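Local coordinates for protein RNA-dependent RNA Polymerase (Bombyx mori cytoplasmic polyhedrosis virus, PDB 6TZ0) that synthesises viral RNA as the RNA-directed RNA polymerase of a double-stranded RNA virus, transcribing its genome into plus strands and copying these into minus strands, at residues 146-151 and 786-791; 153-158 and 778-783. All blocks are in the same frame, centred on the assembly; numbering follows the deposited sequence.

Contact 1: 146-151 and 786-791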
ATOM      1  N   TRP A 146     -25.468 -14.587  15.455  1.00 44.11           N
ATOM      2  CA  TRP A 146     -26.891 -14.795  15.677  1.00 44.11           C
ATOM      3  C   TRP A 146     -27.562 -13.526  16.177  1.00 44.11           C
ATOM      4  O   TRP A 146     -28.734 -13.301  15.882  1.00 44.11           O
ATOM      5  CB  TRP A 146     -27.130 -15.948  16.651  1.00 44.11           C
ATOM      6  CG  TRP A 146     -26.618 -17.263  16.152  1.00 44.11           C
ATOM      7  CD1 TRP A 146     -25.535 -17.943  16.612  1.00 44.11           C
ATOM      8  CD2 TRP A 146     -27.121 -18.016  15.044  1.00 44.11           C
ATOM      9  NE1 TRP A 146     -25.354 -19.094  15.889  1.00 44.11           N
ATOM     10  CE2 TRP A 146     -26.316 -19.162  14.918  1.00 44.11           C
ATOM     11  CE3 TRP A 146     -28.188 -17.846  14.163  1.00 44.11           C
ATOM     12  CZ2 TRP A 146     -26.539 -20.122  13.944  1.00 44.11           C
ATOM     13  CZ3 TRP A 146     -28.405 -18.796  13.200  1.00 44.11           C
ATOM     14  CH2 TRP A 146     -27.589 -19.922  13.097  1.00 44.11           C
ATOM     15  N   ARG A 147     -26.826 -12.665  16.879  1.00 49.44           N
ATOM     16  CA  ARG A 147     -27.381 -11.378  17.288  1.00 49.44           C
ATOM     17  C   ARG A 147     -27.573 -10.453  16.095  1.00 49.44           C
ATOM     18  O   ARG A 147     -28.553  -9.701  16.034  1.00 49.44           O
ATOM     19  CB  ARG A 147     -26.472 -10.733  18.324  1.00 49.44           C
ATOM     20  CG  ARG A 147     -26.427 -11.497  19.615  1.00 49.44           C
ATOM     21  CD  ARG A 147     -25.509 -10.844  20.606  1.00 49.44           C
ATOM     22  NE  ARG A 147     -25.422 -11.627  21.829  1.00 49.44           N
ATOM     23  CZ  ARG A 147     -24.618 -11.338  22.841  1.00 49.44           C
ATOM     24  NH1 ARG A 147     -24.606 -12.109  23.918  1.00 49.44           N
ATOM     25  NH2 ARG A 147     -23.822 -10.280  22.774  1.00 49.44           N
ATOM     26  N   GLU A 148     -26.660 -10.515  15.123  1.00 45.29           N
ATOM     27  CA  GLU A 148     -26.812  -9.723  13.910  1.00 45.29           C
ATOM     28  C   GLU A 148     -27.975 -10.224  13.064  1.00 45.29           C
ATOM     29  O   GLU A 148     -28.735  -9.420  12.500  1.00 45.29           O
ATOM     30  CB  GLU A 148     -25.507  -9.738  13.120  1.00 45.29           C
ATOM     31  CG  GLU A 148     -24.356  -9.083  13.862  1.00 45.29           C
ATOM     32  CD  GLU A 148     -23.075  -9.061  13.062  1.00 45.29           C
ATOM     33  OE1 GLU A 148     -23.045  -9.654  11.966  1.00 45.29           O
ATOM     34  OE2 GLU A 148     -22.094  -8.455  13.528  1.00 45.29           O
ATOM     35  N   LEU A 149     -28.154 -11.548  12.992  1.00 42.19           N
ATOM     36  CA  LEU A 149     -29.315 -12.091  12.297  1.00 42.19           C
ATOM     37  C   LEU A 149     -30.614 -11.742  13.026  1.00 42.19           C
ATOM     38  O   LEU A 149     -31.635 -11.465  12.382  1.00 42.19           O
ATOM     39  CB  LEU A 149     -29.161 -13.603  12.128  1.00 42.19           C
ATOM     40  CG  LEU A 149     -30.230 -14.302  11.287  1.00 42.19           C
ATOM     41  CD1 LEU A 149     -30.213 -13.769   9.873  1.00 42.19           C
ATOM     42  CD2 LEU A 149     -30.039 -15.796  11.284  1.00 42.19           C
ATOM     43  N   CYS A 150     -30.581 -11.711  14.364  1.00 45.15           N
ATOM     44  CA  CYS A 150     -31.734 -11.259  15.141  1.00 45.15           C
ATOM     45  C   CYS A 150     -32.054  -9.798  14.872  1.00 45.15           C
ATOM     46  O   CYS A 150     -33.229  -9.422  14.819  1.00 45.15           O
ATOM     47  CB  CYS A 150     -31.503 -11.473  16.638  1.00 45.15           C
ATOM     48  SG  CYS A 150     -31.644 -13.165  17.217  1.00 45.15           S
ATOM     49  N   ALA A 151     -31.027  -8.966  14.676  1.00 43.21           N
ATOM     50  CA  ALA A 151     -31.256  -7.558  14.358  1.00 43.21           C
ATOM     51  C   ALA A 151     -31.924  -7.392  12.999  1.00 43.21           C
ATOM     52  O   ALA A 151     -32.876  -6.607  12.865  1.00 43.21           O
ATOM     53  CB  ALA A 151     -29.940  -6.789  14.409  1.00 43.21           C
ATOM     54  N   ALA A 786     -29.828  -1.532  18.967  1.00 50.81           N
ATOM     55  CA  ALA A 786     -30.653  -1.979  20.081  1.00 50.81           C
ATOM     56  C   ALA A 786     -30.387  -3.419  20.488  1.00 50.81           C
ATOM     57  O   ALA A 786     -30.661  -3.782  21.635  1.00 50.81           O
ATOM     58  CB  ALA A 786     -32.134  -1.835  19.731  1.00 50.81           C
ATOM     59  N   ILE A 787     -29.855  -4.232  19.586  1.00 50.11           N
ATOM     60  CA  ILE A 787     -29.564  -5.614  19.939  1.00 50.11           C
ATOM     61  C   ILE A 787     -28.066  -5.917  20.044  1.00 50.11           C
ATOM     62  O   ILE A 787     -27.596  -6.414  21.063  1.00 50.11           O
ATOM     63  CB  ILE A 787     -30.240  -6.574  18.944  1.00 50.11           C
ATOM     64  CG1 ILE A 787     -31.755  -6.535  19.137  1.00 50.11           C
ATOM     65  CG2 ILE A 787     -29.714  -7.988  19.110  1.00 50.11           C
ATOM     66  CD1 ILE A 787     -32.540  -6.983  17.928  1.00 50.11           C
ATOM     67  N   CYS A 788     -27.325  -5.598  18.991  1.00 53.27           N
ATOM     68  CA  CYS A 788     -25.883  -5.844  18.928  1.00 53.27           C
ATOM     69  C   CYS A 788     -24.966  -5.072  19.879  1.00 53.27           C
ATOM     70  O   CYS A 788     -24.015  -5.636  20.409  1.00 53.27           O
ATOM     71  CB  CYS A 788     -25.385  -5.686  17.489  1.00 53.27           C
ATOM     72  SG  CYS A 788     -26.202  -6.793  16.322  1.00 53.27           S
ATOM     73  N   LEU A 789     -25.234  -3.790  20.077  1.00 55.32           N
ATOM     74  CA  LEU A 789     -24.385  -2.950  20.923  1.00 55.32           C
ATOM     75  C   LEU A 789     -24.903  -2.665  22.336  1.00 55.32           C
ATOM     76  O   LEU A 789     -24.367  -1.802  23.025  1.00 55.32           O
ATOM     77  CB  LEU A 789     -24.090  -1.625  20.214  1.00 55.32           C
ATOM     78  CG  LEU A 789     -23.594  -1.702  18.769  1.00 55.32           C
ATOM     79  CD1 LEU A 789     -23.594  -0.318  18.143  1.00 55.32           C
ATOM     80  CD2 LEU A 789     -22.204  -2.308  18.703  1.00 55.32           C
ATOM     81  N   ARG A 790     -25.937  -3.373  22.766  1.00 59.17           N
ATOM     82  CA  ARG A 790     -26.542  -3.123  24.075  1.00 59.17           C
ATOM     83  C   ARG A 790     -25.983  -3.819  25.328  1.00 59.17           C
ATOM     84  O   ARG A 790     -26.452  -3.543  26.429  1.00 59.17           O
ATOM     85  CB  ARG A 790     -28.049  -3.363  23.988  1.00 59.17           C
ATOM     86  CG  ARG A 790     -28.839  -2.708  25.103  1.00 59.17           C
ATOM     87  CD  ARG A 790     -30.308  -2.630  24.744  1.00 59.17           C
ATOM     88  NE  ARG A 790     -31.094  -2.065  25.830  1.00 59.17           N
ATOM     89  CZ  ARG A 790     -32.410  -1.911  25.788  1.00 59.17           C
ATOM     90  NH1 ARG A 790     -33.082  -2.280  24.709  1.00 59.17           N
ATOM     91  NH2 ARG A 790     -33.052  -1.389  26.820  1.00 59.17           N
ATOM     92  N   ARG A 791     -24.992  -4.693  25.188  1.00 66.24           N
ATOM     93  CA  ARG A 791     -24.478  -5.416  26.358  1.00 66.24           C
ATOM     94  C   ARG A 791     -23.106  -5.000  26.884  1.00 66.24           C
ATOM     95  O   ARG A 791     -22.136  -4.925  26.137  1.00 66.24           O
ATOM     96  CB  ARG A 791     -24.444  -6.915  26.073  1.00 66.24           C
ATOM     97  CG  ARG A 791     -25.805  -7.553  25.895  1.00 66.24           C
ATOM     98  CD  ARG A 791     -25.700  -9.049  26.111  1.00 66.24           C
ATOM     99  NE  ARG A 791     -25.008  -9.346  27.360  1.00 66.24           N
ATOM    100  CZ  ARG A 791     -24.978 -10.544  27.930  1.00 66.24           C
ATOM    101  NH1 ARG A 791     -24.327 -10.719  29.070  1.00 66.24           N
ATOM    102  NH2 ARG A 791     -25.604 -11.565  27.364  1.00 66.24           N
TER
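Arg147, on helix 145-160, meets the loop that follows helix 774-786 at both its root and its tip, and each end finds a different kind of neighbour. Its CB sits 4.3 Å from Ile787 CG2, with Cys788 SG a little farther off. CG then takes the position anti to the carbonyl carbon (chi1 -66°), and the chain runs on fully extended to NE, carrying the charge away from the helix. At the end, the guanidinium approaches Arg791 from across its chain, the two side chains crossing at about a right angle. NH2 of Arg147 lies 4.0 Å from Arg791 CD, a methylene contact that NH1 and CZ share. NH1 also comes within 3.6 Å of Arg791 NH2; the guanidinium planes are nearly parallel, 21° apart, but each nitrogen lies obliquely to the other group. Arg791 reaches this place through a bend at its chi3.

The two arginines line an ATP-binding site to which Arg37, Tyr184 and Asn195 also belong; the nucleotide is not bound to this chain here. A cluster of positive groups of this sort is suited to an anionic ligand, and Arg40 brings a further charge close to Arg147 NE. Beneath the arginines the chemistry turns apolar. Ile787 CG2 lies 3.7 Å from Arg147 O, a carbonyl already holding Ala151 N in the helical hydrogen bond. The other branch of Ile787 ends in CD1, which rests against Ala151 CA at 3.8 Å and beside Cys150 O. Cys788 SG fits between neighbouring helical turns: it touches Glu148 CG at 3.8 Å on one turn and Ala151 CB at 4.2 Å on the next. The carboxylate of Glu148 is engaged apart from this loop, its OE2 accepting a hydrogen bond from Phe142 N.

Contact 2: 153-158 and 778-783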
ATOM      1  N   ILE A 153     -33.764  -9.689  11.326  1.00 42.61           N
ATOM      2  CA  ILE A 153     -35.112 -10.257  11.356  1.00 42.61           C
ATOM      3  C   ILE A 153     -36.061  -9.382  12.178  1.00 42.61           C
ATOM      4  O   ILE A 153     -37.227  -9.196  11.804  1.00 42.61           O
ATOM      5  CB  ILE A 153     -35.050 -11.709  11.869  1.00 42.61           C
ATOM      6  CG1 ILE A 153     -34.278 -12.589  10.883  1.00 42.61           C
ATOM      7  CG2 ILE A 153     -36.418 -12.290  12.101  1.00 42.61           C
ATOM      8  CD1 ILE A 153     -34.884 -12.657   9.513  1.00 42.61           C
ATOM      9  N   ALA A 154     -35.563  -8.779  13.265  1.00 43.38           N
ATOM     10  CA  ALA A 154     -36.370  -7.866  14.070  1.00 43.38           C
ATOM     11  C   ALA A 154     -36.752  -6.614  13.294  1.00 43.38           C
ATOM     12  O   ALA A 154     -37.896  -6.145  13.384  1.00 43.38           O
ATOM     13  CB  ALA A 154     -35.608  -7.480  15.330  1.00 43.38           C
ATOM     14  N   SER A 155     -35.806  -6.069  12.521  1.00 43.07           N
ATOM     15  CA  SER A 155     -36.102  -4.897  11.703  1.00 43.07           C
ATOM     16  C   SER A 155     -37.136  -5.210  10.632  1.00 43.07           C
ATOM     17  O   SER A 155     -38.062  -4.418  10.408  1.00 43.07           O
ATOM     18  CB  SER A 155     -34.821  -4.372  11.066  1.00 43.07           C
ATOM     19  OG  SER A 155     -34.339  -5.304  10.123  1.00 43.07           O
ATOM     20  N   LEU A 156     -37.008  -6.373   9.979  1.00 41.72           N
ATOM     21  CA  LEU A 156     -37.988  -6.773   8.969  1.00 41.72           C
ATOM     22  C   LEU A 156     -39.371  -6.998   9.573  1.00 41.72           C
ATOM     23  O   LEU A 156     -40.386  -6.646   8.956  1.00 41.72           O
ATOM     24  CB  LEU A 156     -37.506  -8.030   8.256  1.00 41.72           C
ATOM     25  CG  LEU A 156     -36.366  -7.961   7.252  1.00 41.72           C
ATOM     26  CD1 LEU A 156     -35.779  -9.323   7.080  1.00 41.72           C
ATOM     27  CD2 LEU A 156     -36.926  -7.519   5.930  1.00 41.72           C
ATOM     28  N   ASP A 157     -39.427  -7.561  10.785  1.00 45.66           N
ATOM     29  CA  ASP A 157     -40.712  -7.806  11.438  1.00 45.66           C
ATOM     30  C   ASP A 157     -41.403  -6.507  11.815  1.00 45.66           C
ATOM     31  O   ASP A 157     -42.615  -6.366  11.631  1.00 45.66           O
ATOM     32  CB  ASP A 157     -40.533  -8.664  12.689  1.00 45.66           C
ATOM     33  CG  ASP A 157     -40.173 -10.087  12.373  1.00 45.66           C
ATOM     34  OD1 ASP A 157     -40.486 -10.549  11.261  1.00 45.66           O
ATOM     35  OD2 ASP A 157     -39.606 -10.756  13.257  1.00 45.66           O
ATOM     36  N   VAL A 158     -40.651  -5.547  12.356  1.00 45.41           N
ATOM     37  CA  VAL A 158     -41.273  -4.294  12.779  1.00 45.41           C
ATOM     38  C   VAL A 158     -41.664  -3.450  11.569  1.00 45.41           C
ATOM     39  O   VAL A 158     -42.700  -2.772  11.583  1.00 45.41           O
ATOM     40  CB  VAL A 158     -40.341  -3.553  13.755  1.00 45.41           C
ATOM     41  CG1 VAL A 158     -40.864  -2.180  14.122  1.00 45.41           C
ATOM     42  CG2 VAL A 158     -40.206  -4.372  15.005  1.00 45.41           C
ATOM     43  N   LYS A 778     -32.626   3.285   8.267  1.00 44.22           N
ATOM     44  CA  LYS A 778     -32.599   3.883   9.601  1.00 44.22           C
ATOM     45  C   LYS A 778     -33.151   2.921  10.646  1.00 44.22           C
ATOM     46  O   LYS A 778     -32.613   2.819  11.757  1.00 44.22           O
ATOM     47  CB  LYS A 778     -33.375   5.202   9.623  1.00 44.22           C
ATOM     48  CG  LYS A 778     -33.225   5.960  10.942  1.00 44.22           C
ATOM     49  CD  LYS A 778     -33.701   7.402  10.849  1.00 44.22           C
ATOM     50  CE  LYS A 778     -35.201   7.547  10.989  1.00 44.22           C
ATOM     51  NZ  LYS A 778     -35.607   7.377  12.406  1.00 44.22           N
ATOM     52  N   MET A 779     -34.208   2.186  10.297  1.00 44.91           N
ATOM     53  CA  MET A 779     -34.752   1.197  11.227  1.00 44.91           C
ATOM     54  C   MET A 779     -33.778   0.044  11.452  1.00 44.91           C
ATOM     55  O   MET A 779     -33.646  -0.458  12.577  1.00 44.91           O
ATOM     56  CB  MET A 779     -36.096   0.681  10.722  1.00 44.91           C
ATOM     57  CG  MET A 779     -36.806  -0.221  11.705  1.00 44.91           C
ATOM     58  SD  MET A 779     -38.468  -0.645  11.196  1.00 44.91           S
ATOM     59  CE  MET A 779     -39.282   0.915  11.492  1.00 44.91           C
ATOM     60  N   LEU A 780     -33.065  -0.362  10.399  1.00 43.39           N
ATOM     61  CA  LEU A 780     -32.085  -1.435  10.514  1.00 43.39           C
ATOM     62  C   LEU A 780     -30.916  -1.031  11.403  1.00 43.39           C
ATOM     63  O   LEU A 780     -30.455  -1.825  12.232  1.00 43.39           O
ATOM     64  CB  LEU A 780     -31.595  -1.823   9.124  1.00 43.39           C
ATOM     65  CG  LEU A 780     -30.624  -2.984   9.014  1.00 43.39           C
ATOM     66  CD1 LEU A 780     -31.281  -4.240   9.522  1.00 43.39           C
ATOM     67  CD2 LEU A 780     -30.231  -3.145   7.580  1.00 43.39           C
ATOM     68  N   GLY A 781     -30.439   0.207  11.259  1.00 45.45           N
ATOM     69  CA  GLY A 781     -29.402   0.697  12.151  1.00 45.45           C
ATOM     70  C   GLY A 781     -29.863   0.861  13.587  1.00 45.45           C
ATOM     71  O   GLY A 781     -29.088   0.617  14.520  1.00 45.45           O
ATOM     72  N   PHE A 782     -31.126   1.262  13.788  1.00 47.02           N
ATOM     73  CA  PHE A 782     -31.678   1.328  15.139  1.00 47.02           C
ATOM     74  C   PHE A 782     -31.723  -0.043  15.797  1.00 47.02           C
ATOM     75  O   PHE A 782     -31.390  -0.179  16.977  1.00 47.02           O
ATOM     76  CB  PHE A 782     -33.076   1.939  15.121  1.00 47.02           C
ATOM     77  CG  PHE A 782     -33.794   1.848  16.441  1.00 47.02           C
ATOM     78  CD1 PHE A 782     -33.417   2.636  17.512  1.00 47.02           C
ATOM     79  CD2 PHE A 782     -34.859   0.975  16.601  1.00 47.02           C
ATOM     80  CE1 PHE A 782     -34.083   2.546  18.721  1.00 47.02           C
ATOM     81  CE2 PHE A 782     -35.523   0.883  17.800  1.00 47.02           C
ATOM     82  CZ  PHE A 782     -35.136   1.670  18.862  1.00 47.02           C
ATOM     83  N   PHE A 783     -32.111  -1.077  15.050  1.00 47.05           N
ATOM     84  CA  PHE A 783     -32.164  -2.396  15.674  1.00 47.05           C
ATOM     85  C   PHE A 783     -30.789  -3.025  15.841  1.00 47.05           C
ATOM     86  O   PHE A 783     -30.588  -3.799  16.785  1.00 47.05           O
ATOM     87  CB  PHE A 783     -33.093  -3.327  14.912  1.00 47.05           C
ATOM     88  CG  PHE A 783     -34.526  -3.107  15.236  1.00 47.05           C
ATOM     89  CD1 PHE A 783     -35.014  -3.479  16.472  1.00 47.05           C
ATOM     90  CD2 PHE A 783     -35.388  -2.545  14.320  1.00 47.05           C
ATOM     91  CE1 PHE A 783     -36.328  -3.281  16.794  1.00 47.05           C
ATOM     92  CE2 PHE A 783     -36.708  -2.354  14.637  1.00 47.05           C
ATOM     93  CZ  PHE A 783     -37.173  -2.721  15.877  1.00 47.05           C
TER
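A buried helix-helix packing joins helix 145-160 of the N-terminal region to helix 774-786, which follows in sequence the palm sheet, with metal-binding Asp547 on a strand and Asp680 and Asp681 in the turn between two others. The segments 153-158 and 778-783 run roughly antiparallel, at 133°, and their axes approach to 8.9 Å. The backbones draw nearest at Ser155 and Leu780, whose CA atoms are 5.4 Å apart, and the ring of Phe783 packs beside this point.

That ring lies against the backbone of helix 145-160. Its CD2 is 3.6 Å from Ser155 CA, and Ser155 N and Ala154 O stand over one face, the carbonyl oxygen displaced toward the rim. Phe782, its neighbour in sequence, puts CD2 over the centre of the opposite face, so the ring is sandwiched. Ala154 adds its methyl, CB being 4.2 Å from Phe783 CD1. One turn farther along, Val158 meets the far end of the ring obliquely: CG2 touches CZ of Phe783 at 3.6 Å. The other branch, CG1, stands anti to the backbone N (chi1 174°) and reaches the sulfur of Met779, with 4.1 Å between CG1 and SD. Met779 is extended as far as SD and bends only at its last torsion; the same sulfur lies 3.9 Å from Ser155 O. On the other flank, Leu780 CD1 packs against Ser155, lying against its OG and CB.

Ser155 OG is hydrogen-bonded to Val152 O of its own helix, and weakly to Ala151 O, so the hydroxyl meets the leucine methyl with its polar demand met at home. The interface is therefore held by shape and dispersion between methyl, thioether and aromatic groups, with Ala154 O, over the ring, already accepting Val158 N.

How the contacts relate
Contacts 1 and 2 are successive stations along helix 145-160, their centres 10 Å apart, and both bind it to one continuous run of chain: helix 774-786 and the loop leaving it. They merge directly, since Ile787 CD1 packs on Ala154 CB and Ala151 O lies beside Phe783 CB. Contact 2 is wholly buried, a mostly apolar helix-on-helix core with one serine. In contact 1 the buried part continues that core through isoleucine and cysteine, but its partly exposed margin becomes cationic where two arginines face the nucleotide pocket. The pair thus illustrates how a hydrophobic helix packing can carry a ligand-binding edge at one end.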